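Local coordinates for protein 433aa long hypothetical phosphoribosylglycinamide formyl transferase (PDB 2DWC) that is an ATP-grasp family protein of the PurT type that holds adenosine-5'-diphosphate in a pocket of its ATP-grasp domain, at residues V3-R8 with G271-F276; I22-S27 with K32-E37; V211-V216 with R257-I262; G388-W393 with M406-I411. All blocks are in the same frame, centred on the assembly; numbering follows the deposited sequence.

Contact 1: residues V3-R8 with G271-F276; sequences VMIKLR and GGLGIF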
loop_
_atom_site.group_PDB
_atom_site.type_symbol
_atom_site.label_atom_id
_atom_site.label_comp_id
_atom_site.label_asym_id
_atom_site.label_seq_id
_atom_site.Cartn_x
_atom_site.Cartn_y
_atom_site.Cartn_z
ATOM N N VAL B 3 -6.262 11.484 26.650
ATOM C CA VAL B 3 -6.845 11.069 25.357
ATOM C C VAL B 3 -8.361 11.278 25.365
ATOM O O VAL B 3 -9.067 10.761 26.251
ATOM C CB VAL B 3 -6.539 9.572 25.115
ATOM C CG1 VAL B 3 -7.327 9.042 23.924
ATOM C CG2 VAL B 3 -5.046 9.349 24.947
ATOM N N MET B 4 -8.884 12.005 24.373
ATOM C CA MET B 4 -10.305 12.305 24.343
ATOM C C MET B 4 -11.163 11.335 23.574
ATOM O O MET B 4 -12.383 11.462 23.645
ATOM C CB MET B 4 -10.549 13.728 23.814
ATOM C CG MET B 4 -10.188 13.891 22.323
ATOM S SD MET B 4 -10.616 15.637 21.894
ATOM C CE MET B 4 -9.285 16.457 22.768
ATOM N N ILE B 5 -10.562 10.381 22.825
ATOM C CA ILE B 5 -11.391 9.413 22.124
ATOM C C ILE B 5 -11.354 8.081 22.921
ATOM O O ILE B 5 -10.761 8.022 23.978
ATOM C CB ILE B 5 -10.898 9.125 20.691
ATOM C CG1 ILE B 5 -9.466 8.566 20.702
ATOM C CG2 ILE B 5 -10.894 10.443 19.866
ATOM C CD1 ILE B 5 -9.097 7.834 19.334
ATOM N N LYS B 6 -12.026 7.053 22.426
ATOM C CA LYS B 6 -12.029 5.772 23.112
ATOM C C LYS B 6 -11.805 4.646 22.118
ATOM O O LYS B 6 -11.707 4.857 20.902
ATOM C CB LYS B 6 -13.349 5.555 23.814
ATOM C CG LYS B 6 -14.531 5.611 22.850
ATOM C CD LYS B 6 -15.834 5.726 23.635
ATOM C CE LYS B 6 -17.003 6.024 22.714
ATOM N NZ LYS B 6 -17.178 4.907 21.751
ATOM N N LEU B 7 -11.711 3.436 22.648
ATOM C CA LEU B 7 -11.514 2.244 21.808
ATOM C C LEU B 7 -12.659 2.195 20.790
ATOM O O LEU B 7 -13.869 2.351 21.129
ATOM C CB LEU B 7 -11.521 0.982 22.724
ATOM C CG LEU B 7 -11.489 -0.390 22.022
ATOM C CD1 LEU B 7 -10.142 -0.688 21.433
ATOM C CD2 LEU B 7 -11.821 -1.473 23.061
ATOM N N ARG B 8 -12.279 1.986 19.522
ATOM C CA ARG B 8 -13.201 1.966 18.392
ATOM C C ARG B 8 -13.495 0.574 17.859
ATOM O O ARG B 8 -12.572 -0.193 17.575
ATOM C CB ARG B 8 -12.586 2.818 17.251
ATOM C CG ARG B 8 -13.401 2.774 15.997
ATOM C CD ARG B 8 -12.737 3.697 14.937
ATOM N NE ARG B 8 -12.960 5.121 15.283
ATOM C CZ ARG B 8 -14.109 5.771 15.070
ATOM N NH1 ARG B 8 -15.179 5.157 14.504
ATOM N NH2 ARG B 8 -14.199 7.034 15.450
ATOM N N GLY B 271 2.575 10.753 26.511
ATOM C CA GLY B 271 1.176 10.348 26.514
ATOM C C GLY B 271 0.481 10.397 25.154
ATOM O O GLY B 271 1.164 10.423 24.130
ATOM N N GLY B 272 -0.858 10.401 25.173
ATOM C CA GLY B 272 -1.640 10.461 23.941
ATOM C C GLY B 272 -1.751 9.128 23.230
ATOM O O GLY B 272 -1.560 8.057 23.822
ATOM N N LEU B 273 -2.083 9.173 21.938
ATOM C CA LEU B 273 -2.132 7.941 21.120
ATOM C C LEU B 273 -1.350 8.235 19.844
ATOM O O LEU B 273 -1.369 9.355 19.366
ATOM C CB LEU B 273 -3.554 7.564 20.668
ATOM C CG LEU B 273 -4.602 7.296 21.751
ATOM C CD1 LEU B 273 -5.957 7.029 21.057
ATOM C CD2 LEU B 273 -4.143 6.074 22.599
ATOM N N GLY B 274 -0.662 7.231 19.310
ATOM C CA GLY B 274 0.089 7.438 18.078
ATOM C C GLY B 274 1.482 6.838 18.119
ATOM O O GLY B 274 1.940 6.341 19.160
ATOM N N ILE B 275 2.147 6.837 16.980
ATOM C CA ILE B 275 3.515 6.329 16.956
ATOM C C ILE B 275 4.490 7.486 17.236
ATOM O O ILE B 275 4.216 8.650 16.900
ATOM C CB ILE B 275 3.775 5.623 15.622
ATOM C CG1 ILE B 275 4.856 4.549 15.839
ATOM C CG2 ILE B 275 4.147 6.601 14.583
ATOM C CD1 ILE B 275 4.750 3.494 14.839
ATOM N N PHE B 276 5.637 7.153 17.837
ATOM C CA PHE B 276 6.655 8.124 18.191
ATOM C C PHE B 276 7.972 7.642 17.595
ATOM O O PHE B 276 8.220 6.445 17.561
ATOM C CB PHE B 276 6.838 8.168 19.735
ATOM C CG PHE B 276 5.673 8.763 20.482
ATOM C CD1 PHE B 276 4.505 8.035 20.679
ATOM C CD2 PHE B 276 5.742 10.060 20.983
ATOM C CE1 PHE B 276 3.407 8.597 21.367
ATOM C CE2 PHE B 276 4.642 10.634 21.686
ATOM C CZ PHE B 276 3.485 9.892 21.866
#
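A small, purely apolar contact brings Val3 and Ile5 of the N-terminal loop against Leu273, in the turn that leads from helix 253-270 into strand 274-283 of the ATP-grasp domain. Only about 152 Å² is buried, and the backbones come nearest at Val3 and Gly272, whose CA atoms are 5.4 Å apart.

The two branches of Val3 have separate jobs. With CG1 anti to the backbone N (chi1 170°), that methyl reaches the leucine end, Val3 CG1 to Leu273 CD1 being 3.8 Å. The other branch lies over the main chain, Val3 CG2 standing 3.7 Å from Gly272 CA, and it also meets the branching carbon at 3.8 Å between Val3 CG2 and Leu273 CG. Both valine methyls thus meet the branched end of the leucine, and the two side chains cross nearly at a right angle. Ile5 arrives from further along the loop: its tip touches the same leucine methyl, Ile5 CD1 to Leu273 CD1 at 3.7 Å, so Leu273 CD1 is shared by Val3 and Ile5.

Gly272 adds backbone to the surface under Val3, and its carbonyl O accepts a bond from Arg217 NE. Ile225 touches both Val3 and Leu273, while Phe219 packs on Leu273, which places the leucine over strands 209-219 and 225-238. Further along the loop, Leu7 packs on Val363 of the second subunit.

Leu273 is buried, whereas Val3 and Ile5 remain partly exposed. With carbon-to-carbon packing alone across the two segments, the loop is fitted here by shape and burial, without the directional hold that a polar pair would give.

Contact 2: residues I22-S27 with K32-E37; sequences ILLLGS and KEIAIE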
loop_
_atom_site.group_PDB
_atom_site.type_symbol
_atom_site.label_atom_id
_atom_site.label_comp_id
_atom_site.label_asym_id
_atom_site.label_seq_id
_atom_site.Cartn_x
_atom_site.Cartn_y
_atom_site.Cartn_z
ATOM N N ILE B 22 -9.813 11.931 8.698
ATOM C CA ILE B 22 -8.575 12.430 9.307
ATOM C C ILE B 22 -8.168 13.696 8.580
ATOM O O ILE B 22 -8.482 13.851 7.401
ATOM C CB ILE B 22 -7.419 11.419 9.203
ATOM C CG1 ILE B 22 -7.107 11.073 7.723
ATOM C CG2 ILE B 22 -7.794 10.158 10.039
ATOM C CD1 ILE B 22 -5.871 10.126 7.605
ATOM N N LEU B 23 -7.474 14.599 9.296
ATOM C CA LEU B 23 -7.020 15.858 8.729
ATOM C C LEU B 23 -5.490 15.833 8.871
ATOM O O LEU B 23 -4.967 15.864 9.990
ATOM C CB LEU B 23 -7.617 17.053 9.520
ATOM C CG LEU B 23 -7.203 18.406 8.957
ATOM C CD1 LEU B 23 -7.775 18.625 7.544
ATOM C CD2 LEU B 23 -7.702 19.500 9.915
ATOM N N LEU B 24 -4.809 15.723 7.729
ATOM C CA LEU B 24 -3.343 15.700 7.722
ATOM C C LEU B 24 -2.793 17.132 7.654
ATOM O O LEU B 24 -3.093 17.840 6.701
ATOM C CB LEU B 24 -2.841 14.924 6.485
ATOM C CG LEU B 24 -3.280 13.447 6.496
ATOM C CD1 LEU B 24 -2.846 12.814 5.179
ATOM C CD2 LEU B 24 -2.574 12.683 7.641
ATOM N N LEU B 25 -2.058 17.584 8.676
ATOM C CA LEU B 25 -1.450 18.933 8.619
ATOM C C LEU B 25 -0.014 18.679 8.173
ATOM O O LEU B 25 0.881 18.383 8.995
ATOM C CB LEU B 25 -1.545 19.625 9.974
ATOM C CG LEU B 25 -3.011 19.815 10.426
ATOM C CD1 LEU B 25 -2.987 20.680 11.752
ATOM C CD2 LEU B 25 -3.920 20.530 9.361
ATOM N N GLY B 26 0.225 18.821 6.852
ATOM C CA GLY B 26 1.524 18.451 6.299
ATOM C C GLY B 26 1.209 17.283 5.393
ATOM O O GLY B 26 0.686 16.249 5.847
ATOM N N SER B 27 1.504 17.432 4.091
ATOM C CA SER B 27 1.122 16.416 3.124
ATOM C C SER B 27 2.295 15.846 2.360
ATOM O O SER B 27 2.190 15.571 1.167
ATOM C CB SER B 27 0.105 17.031 2.139
ATOM O OG SER B 27 -1.058 17.481 2.860
ATOM N N LYS B 32 1.431 10.961 2.878
ATOM C CA LYS B 32 0.880 10.215 1.736
ATOM C C LYS B 32 0.622 8.753 2.117
ATOM O O LYS B 32 -0.418 8.188 1.730
ATOM C CB LYS B 32 1.873 10.269 0.547
ATOM C CG LYS B 32 1.370 9.601 -0.711
ATOM C CD LYS B 32 2.471 9.720 -1.808
ATOM C CE LYS B 32 1.882 9.486 -3.181
ATOM N NZ LYS B 32 2.986 9.510 -4.221
ATOM N N GLU B 33 1.579 8.118 2.816
ATOM C CA GLU B 33 1.376 6.733 3.228
ATOM C C GLU B 33 0.282 6.586 4.310
ATOM O O GLU B 33 -0.457 5.574 4.316
ATOM C CB GLU B 33 2.720 6.083 3.649
ATOM C CG GLU B 33 3.569 5.727 2.398
ATOM C CD GLU B 33 3.023 4.514 1.596
ATOM O OE1 GLU B 33 3.463 4.346 0.419
ATOM O OE2 GLU B 33 2.193 3.710 2.128
ATOM N N ILE B 34 0.109 7.585 5.182
ATOM C CA ILE B 34 -1.006 7.506 6.145
ATOM C C ILE B 34 -2.313 7.611 5.316
ATOM O O ILE B 34 -3.293 6.907 5.552
ATOM C CB ILE B 34 -0.969 8.682 7.146
ATOM C CG1 ILE B 34 0.284 8.554 8.033
ATOM C CG2 ILE B 34 -2.253 8.697 8.026
ATOM C CD1 ILE B 34 0.534 9.804 8.867
ATOM N N ALA B 35 -2.317 8.477 4.303
ATOM C CA ALA B 35 -3.516 8.613 3.493
ATOM C C ALA B 35 -3.842 7.321 2.764
ATOM O O ALA B 35 -5.019 6.970 2.585
ATOM C CB ALA B 35 -3.338 9.789 2.465
ATOM N N ILE B 36 -2.811 6.638 2.280
ATOM C CA ILE B 36 -3.039 5.369 1.570
ATOM C C ILE B 36 -3.634 4.319 2.515
ATOM O O ILE B 36 -4.568 3.602 2.143
ATOM C CB ILE B 36 -1.688 4.886 0.929
ATOM C CG1 ILE B 36 -1.431 5.702 -0.331
ATOM C CG2 ILE B 36 -1.799 3.412 0.485
ATOM C CD1 ILE B 36 -0.043 5.490 -0.902
ATOM N N GLU B 37 -3.131 4.206 3.740
ATOM C CA GLU B 37 -3.794 3.209 4.632
ATOM C C GLU B 37 -5.217 3.634 4.973
ATOM O O GLU B 37 -6.148 2.797 5.041
ATOM C CB GLU B 37 -3.005 3.052 5.912
ATOM C CG GLU B 37 -3.640 1.987 6.847
ATOM C CD GLU B 37 -3.655 0.558 6.245
ATOM O OE1 GLU B 37 -2.831 0.215 5.330
ATOM O OE2 GLU B 37 -4.489 -0.226 6.730
#
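Ile34 turns CG2 toward the strand, and that one methyl meets two side chains: Ile22 CD1 lies 3.9 Å from Ile34 CG2, and Leu24 CD2 lies 4.0 Å from Ile34 CG2. Each strand side chain meets the isoleucine at a slant. The torsion of Ile34 explains which branch does the touching: with chi1 at -66°, CG2 is the branch opposite the backbone N, and it is the one that meets the strand. Leu24 is forked between two helix residues: its other methyl goes to the next position, with 4.1 Å between Leu24 CD1 and Ala35 CB.

Ile22 and Leu24 alternate with Leu23 along the strand and so share the face that the helix covers. Strand 22-25 and helix 32-37 run nearly antiparallel, at 169°, with the axes of these short segments 10.0 Å apart, the spacing of a helix laid on a sheet. This is the first half of the beta-alpha-beta unit formed by strand 21-25, helix 29-40 and strand 44-49, in a four-stranded parallel sheet consistent with the Rossmann-like preATP-grasp domain. Gly26, in the turn between the two elements, belongs to a glycine spacing resembling the Rossmann type. At its backbone angles (phi 115°) a CB would press on the carbonyl O of Leu25, so the lack of a side chain fits the turn. Just after it, Ser27 N bonds to Asp49 OD2, at the end of the neighbouring strand 44-49.

The helix also meets the second subunit, through residues that do not touch the strand. Glu33 OE2 forms a salt bridge with Arg40 NH2 of that subunit, Glu37 OE2 another with its Arg374 NH1, and Ile36 packs on the Ile36 of the other copy.

Contact 3: residues V211-V216 with R257-I262; sequences VTELAV and REVYRI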
loop_
_atom_site.group_PDB
_atom_site.type_symbol
_atom_site.label_atom_id
_atom_site.label_comp_id
_atom_site.label_asym_id
_atom_site.label_seq_id
_atom_site.Cartn_x
_atom_site.Cartn_y
_atom_site.Cartn_z
ATOM N N VAL B 211 19.593 4.753 16.448
ATOM C CA VAL B 211 18.396 3.966 16.171
ATOM C C VAL B 211 17.130 4.774 16.440
ATOM O O VAL B 211 17.114 5.698 17.243
ATOM C CB VAL B 211 18.321 2.698 17.040
ATOM C CG1 VAL B 211 19.510 1.757 16.739
ATOM C CG2 VAL B 211 18.320 3.101 18.495
ATOM N N THR B 212 16.071 4.426 15.722
ATOM C CA THR B 212 14.781 5.083 15.942
ATOM C C THR B 212 13.898 3.978 16.468
ATOM O O THR B 212 13.786 2.926 15.811
ATOM C CB THR B 212 14.129 5.530 14.614
ATOM O OG1 THR B 212 14.973 6.467 13.920
ATOM C CG2 THR B 212 12.800 6.213 14.914
ATOM N N GLU B 213 13.349 4.140 17.679
ATOM C CA GLU B 213 12.419 3.151 18.187
ATOM C C GLU B 213 11.011 3.706 17.927
ATOM O O GLU B 213 10.625 4.764 18.480
ATOM C CB GLU B 213 12.613 2.906 19.691
ATOM C CG GLU B 213 11.622 1.895 20.257
ATOM C CD GLU B 213 11.599 0.571 19.492
ATOM O OE1 GLU B 213 12.685 0.124 19.075
ATOM O OE2 GLU B 213 10.503 -0.039 19.323
ATOM N N LEU B 214 10.242 2.981 17.102
ATOM C CA LEU B 214 8.898 3.432 16.707
ATOM C C LEU B 214 7.815 2.979 17.651
ATOM O O LEU B 214 6.873 2.283 17.254
ATOM C CB LEU B 214 8.633 2.928 15.279
ATOM C CG LEU B 214 9.602 3.530 14.250
ATOM C CD1 LEU B 214 9.534 2.702 12.935
ATOM C CD2 LEU B 214 9.257 5.026 14.008
ATOM N N ALA B 215 7.940 3.366 18.929
ATOM C CA ALA B 215 6.947 2.971 19.946
ATOM C C ALA B 215 5.551 3.522 19.595
ATOM O O ALA B 215 5.409 4.681 19.199
ATOM C CB ALA B 215 7.370 3.510 21.313
ATOM N N VAL B 216 4.532 2.688 19.693
ATOM C CA VAL B 216 3.176 3.175 19.408
ATOM C C VAL B 216 2.247 2.975 20.587
ATOM O O VAL B 216 2.133 1.866 21.127
ATOM C CB VAL B 216 2.591 2.493 18.097
ATOM C CG1 VAL B 216 2.561 0.954 18.203
ATOM C CG2 VAL B 216 1.157 2.987 17.825
ATOM N N ARG B 257 16.802 -4.345 24.632
ATOM C CA ARG B 257 15.856 -4.206 25.729
ATOM C C ARG B 257 15.959 -2.828 26.399
ATOM O O ARG B 257 14.967 -2.309 26.933
ATOM C CB ARG B 257 16.062 -5.312 26.776
ATOM C CG ARG B 257 15.949 -6.713 26.195
ATOM C CD ARG B 257 15.772 -7.796 27.267
ATOM N NE ARG B 257 14.388 -7.832 27.733
ATOM C CZ ARG B 257 13.953 -7.320 28.885
ATOM N NH1 ARG B 257 14.791 -6.723 29.732
ATOM N NH2 ARG B 257 12.661 -7.374 29.174
ATOM N N GLU B 258 17.147 -2.257 26.419
ATOM C CA GLU B 258 17.326 -0.934 27.027
ATOM C C GLU B 258 16.638 0.106 26.116
ATOM O O GLU B 258 16.078 1.110 26.588
ATOM C CB GLU B 258 18.816 -0.625 27.155
ATOM C CG GLU B 258 19.160 0.721 27.745
ATOM C CD GLU B 258 18.890 0.813 29.262
ATOM O OE1 GLU B 258 19.312 1.828 29.849
ATOM O OE2 GLU B 258 18.264 -0.103 29.848
ATOM N N VAL B 259 16.699 -0.138 24.809
ATOM C CA VAL B 259 16.038 0.783 23.845
ATOM C C VAL B 259 14.547 0.792 24.168
ATOM O O VAL B 259 13.934 1.854 24.276
ATOM C CB VAL B 259 16.286 0.309 22.378
ATOM C CG1 VAL B 259 15.260 0.961 21.395
ATOM C CG2 VAL B 259 17.700 0.680 21.966
ATOM N N TYR B 260 13.951 -0.384 24.358
ATOM C CA TYR B 260 12.524 -0.453 24.692
ATOM C C TYR B 260 12.257 0.211 26.043
ATOM O O TYR B 260 11.283 0.924 26.199
ATOM C CB TYR B 260 12.010 -1.900 24.772
ATOM C CG TYR B 260 12.186 -2.712 23.493
ATOM C CD1 TYR B 260 12.375 -4.099 23.532
ATOM C CD2 TYR B 260 12.178 -2.084 22.238
ATOM C CE1 TYR B 260 12.555 -4.833 22.363
ATOM C CE2 TYR B 260 12.367 -2.811 21.053
ATOM C CZ TYR B 260 12.557 -4.172 21.113
ATOM O OH TYR B 260 12.803 -4.862 19.944
ATOM N N ARG B 261 13.119 -0.030 27.032
ATOM C CA ARG B 261 12.898 0.570 28.340
ATOM C C ARG B 261 12.912 2.107 28.293
ATOM O O ARG B 261 12.052 2.772 28.908
ATOM C CB ARG B 261 13.996 0.062 29.321
ATOM C CG ARG B 261 13.771 0.469 30.792
ATOM C CD ARG B 261 15.008 0.152 31.675
ATOM N NE ARG B 261 16.135 1.059 31.444
ATOM C CZ ARG B 261 16.183 2.326 31.851
ATOM N NH1 ARG B 261 15.159 2.859 32.517
ATOM N NH2 ARG B 261 17.270 3.056 31.611
ATOM N N ILE B 262 13.899 2.661 27.600
ATOM C CA ILE B 262 14.049 4.124 27.489
ATOM C C ILE B 262 12.868 4.702 26.699
ATOM O O ILE B 262 12.262 5.717 27.101
ATOM C CB ILE B 262 15.391 4.466 26.811
ATOM C CG1 ILE B 262 16.519 4.255 27.840
ATOM C CG2 ILE B 262 15.412 5.918 26.317
ATOM C CD1 ILE B 262 17.865 4.254 27.281
#
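Within the ATP-grasp domain, helix 253-270 lies across the sheet that carries strand 209-219, and here Val211 and Glu213 of the strand meet Val259 and Tyr260 of the helix. The short segments of strand and helix cross at -53°, their axes 9.6 Å apart.

Glu213 carries most of the contact, partly with its carbons and partly with its carboxylate. Its CG is anti to the backbone N (chi1 179°), and a bend at chi2 turns the carboxylate to the edge of the Tyr260 ring, with OE1 also beside Val259. The valine lies alongside the glutamate stem, with 3.7 Å between Val259 CG1 and Glu213 CB, and reaches the acid as well, Val259 CG1 to Glu213 OE1 being 3.6 Å. The carboxylate as a whole sits at the CE2 edge of the tyrosine, its CD in the plane of the ring and 3.6 Å between Glu213 OE1 and Tyr260 CE2. Carboxylate and ring planes stand 83° apart. Such an edge approach would set the acid against the weakly positive C-H rim of the ring, a mild attraction at most. Beside this, Val211 CG2 and Val259 CG2 meet at 4.3 Å.

Tyr260 OH is hydrogen-bonded to Glu256 OE2, one turn earlier in the helix. Also within the helix, Arg261 and Glu258 form a side-on salt bridge, with 2.9 Å between Arg261 NE and Glu258 OE2.

The helix also rests on Val287 of strand 286-293, through Val259 and Ile262. The side chain of Val211 is about 10 Å from the bound adenosine-5'-diphosphate, and Val211 directly follows Glu210, which lines the pocket. The arrangement is a helix packed on the sheet of the ATP-grasp domain, near its nucleotide site.

Contact 4: residues G388-W393 with M406-I411; sequences GIALAW and MVAHMI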
loop_
_atom_site.group_PDB
_atom_site.type_symbol
_atom_site.label_atom_id
_atom_site.label_comp_id
_atom_site.label_asym_id
_atom_site.label_seq_id
_atom_site.Cartn_x
_atom_site.Cartn_y
_atom_site.Cartn_z
ATOM N N GLY B 388 12.024 10.572 -3.517
ATOM C CA GLY B 388 11.538 9.194 -3.470
ATOM C C GLY B 388 12.451 8.342 -2.622
ATOM O O GLY B 388 13.349 8.880 -1.960
ATOM N N ILE B 389 12.217 7.034 -2.608
ATOM C CA ILE B 389 13.107 6.128 -1.870
ATOM C C ILE B 389 13.220 4.800 -2.598
ATOM O O ILE B 389 12.300 4.386 -3.303
ATOM C CB ILE B 389 12.600 5.726 -0.437
ATOM C CG1 ILE B 389 11.123 5.268 -0.507
ATOM C CG2 ILE B 389 12.868 6.840 0.557
ATOM C CD1 ILE B 389 10.706 4.462 0.717
ATOM N N ALA B 390 14.364 4.141 -2.431
ATOM C CA ALA B 390 14.500 2.777 -2.909
ATOM C C ALA B 390 14.240 1.933 -1.634
ATOM O O ALA B 390 14.669 2.310 -0.531
ATOM C CB ALA B 390 15.955 2.511 -3.424
ATOM N N LEU B 391 13.527 0.812 -1.786
ATOM C CA LEU B 391 13.209 -0.103 -0.665
ATOM C C LEU B 391 13.753 -1.466 -1.078
ATOM O O LEU B 391 13.589 -1.855 -2.224
ATOM C CB LEU B 391 11.700 -0.296 -0.534
ATOM C CG LEU B 391 10.841 0.568 0.373
ATOM C CD1 LEU B 391 9.365 0.187 0.159
ATOM C CD2 LEU B 391 11.239 0.321 1.823
ATOM N N ALA B 392 14.361 -2.204 -0.160
ATOM C CA ALA B 392 14.861 -3.520 -0.517
ATOM C C ALA B 392 14.723 -4.420 0.710
ATOM O O ALA B 392 14.841 -3.942 1.840
ATOM C CB ALA B 392 16.340 -3.443 -0.935
ATOM N N TRP B 393 14.499 -5.712 0.498
ATOM C CA TRP B 393 14.379 -6.628 1.653
ATOM C C TRP B 393 15.233 -7.879 1.422
ATOM O O TRP B 393 15.509 -8.259 0.279
ATOM C CB TRP B 393 12.927 -7.051 1.844
ATOM C CG TRP B 393 12.169 -7.338 0.517
ATOM C CD1 TRP B 393 11.973 -8.567 -0.065
ATOM C CD2 TRP B 393 11.618 -6.372 -0.409
ATOM N NE1 TRP B 393 11.351 -8.428 -1.292
ATOM C CE2 TRP B 393 11.120 -7.093 -1.522
ATOM C CE3 TRP B 393 11.505 -4.970 -0.408
ATOM C CZ2 TRP B 393 10.509 -6.460 -2.627
ATOM C CZ3 TRP B 393 10.899 -4.334 -1.514
ATOM C CH2 TRP B 393 10.405 -5.084 -2.602
ATOM N N MET B 406 22.251 0.510 -3.830
ATOM C CA MET B 406 22.544 0.297 -5.228
ATOM C C MET B 406 21.381 0.724 -6.127
ATOM O O MET B 406 21.598 1.361 -7.146
ATOM C CB MET B 406 22.904 -1.180 -5.462
ATOM C CG MET B 406 22.969 -1.559 -6.921
ATOM S SD MET B 406 23.430 -3.297 -7.159
ATOM C CE MET B 406 21.826 -4.205 -6.876
ATOM N N VAL B 407 20.154 0.361 -5.755
ATOM C CA VAL B 407 18.967 0.750 -6.538
ATOM C C VAL B 407 18.820 2.282 -6.579
ATOM O O VAL B 407 18.597 2.872 -7.648
ATOM C CB VAL B 407 17.674 0.091 -5.944
ATOM C CG1 VAL B 407 16.395 0.668 -6.638
ATOM C CG2 VAL B 407 17.728 -1.428 -6.181
ATOM N N ALA B 408 18.982 2.947 -5.444
ATOM C CA ALA B 408 18.866 4.402 -5.456
ATOM C C ALA B 408 19.905 5.028 -6.371
ATOM O O ALA B 408 19.609 5.970 -7.110
ATOM C CB ALA B 408 19.012 4.970 -4.047
ATOM N N HIS B 409 21.138 4.528 -6.299
ATOM C CA HIS B 409 22.204 5.077 -7.128
ATOM C C HIS B 409 22.068 4.826 -8.632
ATOM O O HIS B 409 22.770 5.456 -9.411
ATOM C CB HIS B 409 23.564 4.593 -6.604
ATOM C CG HIS B 409 23.949 5.217 -5.296
ATOM N ND1 HIS B 409 25.012 4.765 -4.537
ATOM C CD2 HIS B 409 23.421 6.262 -4.615
ATOM C CE1 HIS B 409 25.118 5.506 -3.447
ATOM N NE2 HIS B 409 24.167 6.421 -3.469
ATOM N N MET B 410 21.175 3.916 -9.040
ATOM C CA MET B 410 20.931 3.653 -10.440
ATOM C C MET B 410 19.968 4.674 -11.057
ATOM O O MET B 410 19.789 4.724 -12.283
ATOM C CB MET B 410 20.324 2.261 -10.600
ATOM C CG MET B 410 21.327 1.135 -10.338
ATOM S SD MET B 410 20.489 -0.466 -10.490
ATOM C CE MET B 410 21.817 -1.637 -10.346
ATOM N N ILE B 411 19.345 5.483 -10.206
ATOM C CA ILE B 411 18.370 6.447 -10.713
ATOM C C ILE B 411 18.939 7.850 -10.918
ATOM O O ILE B 411 19.642 8.380 -10.046
ATOM C CB ILE B 411 17.142 6.460 -9.772
ATOM C CG1 ILE B 411 16.436 5.083 -9.879
ATOM C CG2 ILE B 411 16.171 7.613 -10.166
ATOM C CD1 ILE B 411 15.510 4.828 -8.758
#
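Ala390 on strand 388-393 and Ala408 near the C-terminal part of helix 397-409 bring their backbones close together, with the CA of Ala390 5.3 Å from the CA of Ala408.

The methyl of Ala390 is the centre of the contact, pointing at the helix and meeting it over two consecutive residues. On one of them it touches a side-chain branch, 3.7 Å separating Ala390 CB from Val407 CG1. Val407 has CG1 anti to the backbone N (chi1 172°), which directs that methyl at the strand, and the branching carbon is close too, at 3.9 Å from Ala390 CB to Val407 CB. On the other residue the methyl touches main chain, Ala390 CB lying 3.7 Å from Ala408 N. The two alanine methyls also touch, at a slightly longer distance, 4.0 Å between Ala390 CB and Ala408 CB. The alanines add nothing beyond CB, consistent with the short CA separation. The footprint is correspondingly small, about 116 Å², and every touching residue is buried.

Just past the touching residues, Ile411 N bonds to Ala408 O at 3.1 Å.

This helix follows strand 386-393 in the chain and folds back onto it, in the region assigned to the PurT C-terminal family. Ala390 is backbone-bonded to His346 of strand 343-349, and the same histidine is touched by the side chain of Ala408. Val373 of strand 371-375, on the other flank of strand 386-393, touches both Val407 and Ile411, so the helix end is laid over the central strand and both of its sheet neighbours.

In the fold
Contacts 2, 3 and 4 are buried pairings of a strand with a helix, whereas contact 1 is a loop closing over the turn before a strand and is only partly buried. Contacts 2 and 4 are apolar in their side chains, as is contact 1; contact 3 differs in packing a carboxylate against a valine and a ring edge. Contacts 1 and 3 are directly coupled: strands 274-283 and 209-219 are sheet neighbours, and Phe276 N probably bonds to Ala215 O at 2.8 Å. Contact 4 reaches the same mixed sheet, with its centre 34 Å from that of contact 1. Contact 2 belongs to a separate parallel sheet, and its helix forms salt bridges to the second subunit.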